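Side-chain contacts in inositol-3-phosphate synthase (Caenorhabditis elegans, PDB 1VKO), which belongs to the myo-inositol-1-phosphate synthase family, binds nicotinamide-adenine-dinucleotide, has a Rossmann-type domain, and carries pyrophosphate and a potassium ion in the model: residues A[126-131]-A[513-518]; A[288-293]-A[318-323]. All coordinates share one frame; numbering follows the deposited sequence.

Interaction 1 of 2, residues A[126-131]-A[513-518]; sequences VHLGYD and AGFPSD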
# COMPACT_ATOMS: atom_id res chain seq x y z
N VAL A 126 -20.20 -6.55 25.13
CA VAL A 126 -19.39 -7.13 26.18
C VAL A 126 -19.77 -8.60 26.33
O VAL A 126 -20.93 -8.96 26.18
CB VAL A 126 -19.59 -6.34 27.50
CG1 VAL A 126 -18.58 -6.73 28.54
CG2 VAL A 126 -19.51 -4.83 27.24
N HIS A 127 -18.80 -9.44 26.62
CA HIS A 127 -19.02 -10.86 26.73
C HIS A 127 -19.22 -11.23 28.21
O HIS A 127 -18.28 -11.14 29.00
CB HIS A 127 -17.81 -11.58 26.14
CG HIS A 127 -18.02 -13.03 25.88
ND1 HIS A 127 -16.97 -13.93 25.85
CD2 HIS A 127 -19.14 -13.75 25.65
CE1 HIS A 127 -17.44 -15.14 25.60
NE2 HIS A 127 -18.76 -15.06 25.48
N LEU A 128 -20.46 -11.61 28.57
CA LEU A 128 -20.80 -12.13 29.92
C LEU A 128 -20.64 -13.65 30.05
O LEU A 128 -20.58 -14.17 31.18
CB LEU A 128 -22.22 -11.79 30.31
CG LEU A 128 -22.82 -10.38 30.29
CD1 LEU A 128 -21.76 -9.28 30.48
CD2 LEU A 128 -23.52 -10.21 28.98
N GLY A 129 -20.60 -14.36 28.92
CA GLY A 129 -20.50 -15.82 28.92
C GLY A 129 -21.35 -16.54 27.87
O GLY A 129 -21.79 -15.93 26.89
N TYR A 130 -21.57 -17.84 28.11
CA TYR A 130 -22.31 -18.76 27.25
C TYR A 130 -23.59 -19.31 27.92
O TYR A 130 -23.56 -19.73 29.09
CB TYR A 130 -21.41 -19.93 26.89
CG TYR A 130 -22.04 -20.90 25.91
CD1 TYR A 130 -21.95 -20.68 24.54
CD2 TYR A 130 -22.69 -22.04 26.36
CE1 TYR A 130 -22.53 -21.55 23.65
CE2 TYR A 130 -23.27 -22.92 25.45
CZ TYR A 130 -23.18 -22.67 24.10
OH TYR A 130 -23.74 -23.54 23.18
N ASP A 131 -24.69 -19.30 27.16
CA ASP A 131 -26.01 -19.78 27.59
C ASP A 131 -26.40 -21.09 26.91
O ASP A 131 -26.63 -21.13 25.71
CB ASP A 131 -27.07 -18.74 27.23
CG ASP A 131 -28.49 -19.19 27.56
OD1 ASP A 131 -28.72 -19.86 28.61
OD2 ASP A 131 -29.46 -18.89 26.85
N ALA A 513 -21.88 -3.78 38.17
CA ALA A 513 -23.25 -4.29 37.92
C ALA A 513 -23.58 -5.59 38.63
O ALA A 513 -24.76 -5.90 38.79
CB ALA A 513 -23.51 -4.45 36.43
N GLY A 514 -22.54 -6.34 39.01
CA GLY A 514 -22.68 -7.54 39.84
C GLY A 514 -22.29 -8.85 39.16
O GLY A 514 -22.32 -9.92 39.77
N PHE A 515 -21.89 -8.78 37.89
CA PHE A 515 -21.62 -10.02 37.15
C PHE A 515 -20.30 -10.07 36.36
O PHE A 515 -20.33 -10.16 35.13
CB PHE A 515 -22.82 -10.40 36.26
CG PHE A 515 -23.42 -9.24 35.48
CD1 PHE A 515 -22.81 -8.78 34.32
CD2 PHE A 515 -24.63 -8.67 35.87
CE1 PHE A 515 -23.35 -7.75 33.58
CE2 PHE A 515 -25.19 -7.62 35.13
CZ PHE A 515 -24.55 -7.17 33.97
N PRO A 516 -19.17 -9.99 37.06
CA PRO A 516 -17.88 -10.17 36.41
C PRO A 516 -17.65 -11.64 36.32
O PRO A 516 -18.33 -12.35 37.02
CB PRO A 516 -16.87 -9.55 37.41
CG PRO A 516 -17.61 -9.54 38.79
CD PRO A 516 -19.05 -9.71 38.50
N SER A 517 -16.70 -12.10 35.49
CA SER A 517 -16.42 -13.54 35.29
C SER A 517 -15.02 -13.88 34.76
O SER A 517 -14.18 -12.99 34.53
CB SER A 517 -17.44 -14.13 34.34
OG SER A 517 -17.18 -13.72 33.02
N ASP A 518 -14.79 -15.17 34.56
CA ASP A 518 -13.59 -15.64 33.89
C ASP A 518 -13.89 -16.09 32.47
O ASP A 518 -13.37 -17.11 32.00
CB ASP A 518 -13.00 -16.80 34.67
CG ASP A 518 -12.41 -16.36 35.97
OD1 ASP A 518 -11.65 -15.37 35.98
OD2 ASP A 518 -12.65 -16.96 37.03
O HOH W 1 -18.78 -16.73 32.25

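Interaction 2 of 2, residues A[288-293]-A[318-323]; sequences ASILEG and VFVGGD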
# COMPACT_ATOMS: atom_id res chain seq x y z
N ALA A 288 -10.19 26.99 36.21
CA ALA A 288 -11.57 27.46 36.31
C ALA A 288 -12.58 26.32 36.52
O ALA A 288 -13.63 26.51 37.13
CB ALA A 288 -11.92 28.25 35.11
N SER A 289 -12.23 25.14 35.99
CA SER A 289 -13.09 23.96 35.97
C SER A 289 -13.09 23.37 37.35
O SER A 289 -14.16 23.18 37.95
CB SER A 289 -12.58 22.92 34.95
OG SER A 289 -12.44 23.50 33.68
N ILE A 290 -11.89 23.11 37.86
CA ILE A 290 -11.72 22.49 39.15
C ILE A 290 -12.33 23.36 40.22
O ILE A 290 -13.15 22.88 41.00
CB ILE A 290 -10.24 22.21 39.45
CG1 ILE A 290 -9.70 21.16 38.49
CG2 ILE A 290 -10.09 21.74 40.89
CD1 ILE A 290 -8.17 21.23 38.33
N LEU A 291 -11.95 24.64 40.25
CA LEU A 291 -12.48 25.56 41.26
C LEU A 291 -14.00 25.64 41.29
O LEU A 291 -14.57 25.89 42.34
CB LEU A 291 -11.83 26.96 41.16
CG LEU A 291 -10.33 26.89 41.43
CD1 LEU A 291 -9.71 28.13 41.00
CD2 LEU A 291 -10.04 26.66 42.87
N GLU A 292 -14.64 25.36 40.16
CA GLU A 292 -16.11 25.29 40.05
C GLU A 292 -16.71 23.89 40.16
O GLU A 292 -17.90 23.70 39.86
CB GLU A 292 -16.55 25.91 38.74
CG GLU A 292 -16.26 27.40 38.65
CD GLU A 292 -16.98 28.18 39.73
OE1 GLU A 292 -18.03 27.68 40.21
OE2 GLU A 292 -16.51 29.29 40.09
N GLY A 293 -15.92 22.90 40.55
CA GLY A 293 -16.45 21.55 40.69
C GLY A 293 -16.79 20.80 39.40
O GLY A 293 -17.38 19.72 39.44
N VAL A 318 -12.42 16.50 42.21
CA VAL A 318 -12.82 16.54 40.81
C VAL A 318 -11.91 15.60 39.99
O VAL A 318 -10.77 15.30 40.41
CB VAL A 318 -12.80 18.01 40.38
CG1 VAL A 318 -11.81 18.29 39.28
CG2 VAL A 318 -14.23 18.54 40.12
N PHE A 319 -12.40 15.10 38.85
CA PHE A 319 -11.58 14.20 38.02
C PHE A 319 -10.92 14.95 36.90
O PHE A 319 -11.53 15.84 36.31
CB PHE A 319 -12.40 13.06 37.37
CG PHE A 319 -12.91 12.04 38.34
CD1 PHE A 319 -12.04 11.19 39.02
CD2 PHE A 319 -14.28 11.88 38.54
CE1 PHE A 319 -12.53 10.23 39.91
CE2 PHE A 319 -14.77 10.93 39.43
CZ PHE A 319 -13.91 10.11 40.11
N VAL A 320 -9.67 14.56 36.60
CA VAL A 320 -8.97 15.05 35.43
C VAL A 320 -8.72 13.91 34.45
O VAL A 320 -8.76 12.74 34.85
CB VAL A 320 -7.70 15.91 35.76
CG1 VAL A 320 -8.12 17.13 36.49
CG2 VAL A 320 -6.60 15.13 36.55
N GLY A 321 -8.51 14.23 33.17
CA GLY A 321 -8.20 13.22 32.14
C GLY A 321 -7.37 13.74 30.97
O GLY A 321 -7.37 14.93 30.69
N GLY A 322 -6.65 12.85 30.30
CA GLY A 322 -5.79 13.18 29.14
C GLY A 322 -4.67 12.16 28.97
O GLY A 322 -4.58 11.21 29.74
N ASP A 323 -3.82 12.32 27.96
CA ASP A 323 -3.88 13.44 27.06
C ASP A 323 -3.98 12.90 25.64
O ASP A 323 -3.28 11.93 25.29
CB ASP A 323 -2.58 14.23 27.15
CG ASP A 323 -2.34 14.82 28.50
OD1 ASP A 323 -3.30 15.27 29.21
OD2 ASP A 323 -1.18 14.94 28.92

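Interaction 1 of 2, residues A[126-131]-A[513-518]
L128 and F515 make a small buried apolar contact that brings the β-hairpin of strands 125-131 and 136-141 against the loop following helix 498-513, at the border with a second subunit. It buries 124 Å² in all. G514, with positive phi, is the first residue to leave the helix, and F515 comes directly after it, its side chain setting out towards the hairpin. With chi1 at 45°, CG is tucked over the residue's own backbone and the CD1-CE1 side of the ring meets L128. On the strand side one methyl branch of L128 does the touching: CD1 lies 3.8 Å from F515 CE1 and approaches the ring obliquely, with F515 CD1 next at 4.0 Å. L128 also packs on I138 and V140 of the partner strand, while F515 leans on L25 and V27 of strand 24-27. F50 and V59 of the second subunit cover L128 and F515 respectively, and N48 of that subunit donates from ND2 to L128 O. S517 turns its hydroxyl towards the same carbonyl, but L128 O and S517 OG stay 3.9 Å apart; a water makes weak bonds to both, 3.3 Å from L128 O and 3.5 Å from S517 OG.

Interaction 2 of 2, residues A[288-293]-A[318-323]
I290 and V318 meet at an oblique angle, each offering an apolar branch to the other. V318 sets out towards the helix end, and its CG1 comes to 3.6 Å from I290 CG1, the closest approach between two side chains here. I290 CG2 touches that same V318 methyl more loosely, at 4.2 Å, so V318 CG1 faces the fork of the isoleucine. On I290, chi1 of -66° swings CG1 away from the residue's own carbonyl and over to V318, and the nearly extended chi2 carries CD1 on along the other segment to V320 CG1, a marginal contact at 4.5 Å. The second methyl of V318 takes a different partner: CG2 rests against the backbone carbonyl of G293, 3.4 Å from G293 O. V318 chi1 is 118°, so that CG1 nearly eclipses the residue's own carbonyl carbon, a somewhat strained setting. G293 is the C-prime residue of a Schellman motif closing helix 281-291; its positive phi suits glycine, and G293 N bonds to I290 O at 2.8 Å. Strand 320-321 belongs to the parallel Rossmann-type sheet and lies next to strand 295-298, the two joined through helix 307-316 as a β-α-β unit. That helix adds L309 and H316 to the surroundings of I290 and A313 to those of V320. Just past the end of helix 281-291, E292 sets out away from segment 318-323, and its OE2 forms salt bridges with R228 and R232 of helix 220-238.

In the fold
Following the chain from the N terminus, strand 125-131 is the first of the four segments to be reached and supplies the early half of interaction 1; the other half arrives only after helix 498-513, so this contact closes a loop of 381 residues. Interaction 2 is nested inside that loop and is far more local, with 24 residues between its segments, among them strand 295-298 and helix 307-316. Segments 288-293 and 318-323 tie neighbouring elements of the parallel sheet domain within one chain, whereas 126-131 and 513-518 join a hairpin to a late loop beside another subunit. The two contacts do not touch: their centres are 33 Å apart and their nearest atoms about 16 Å.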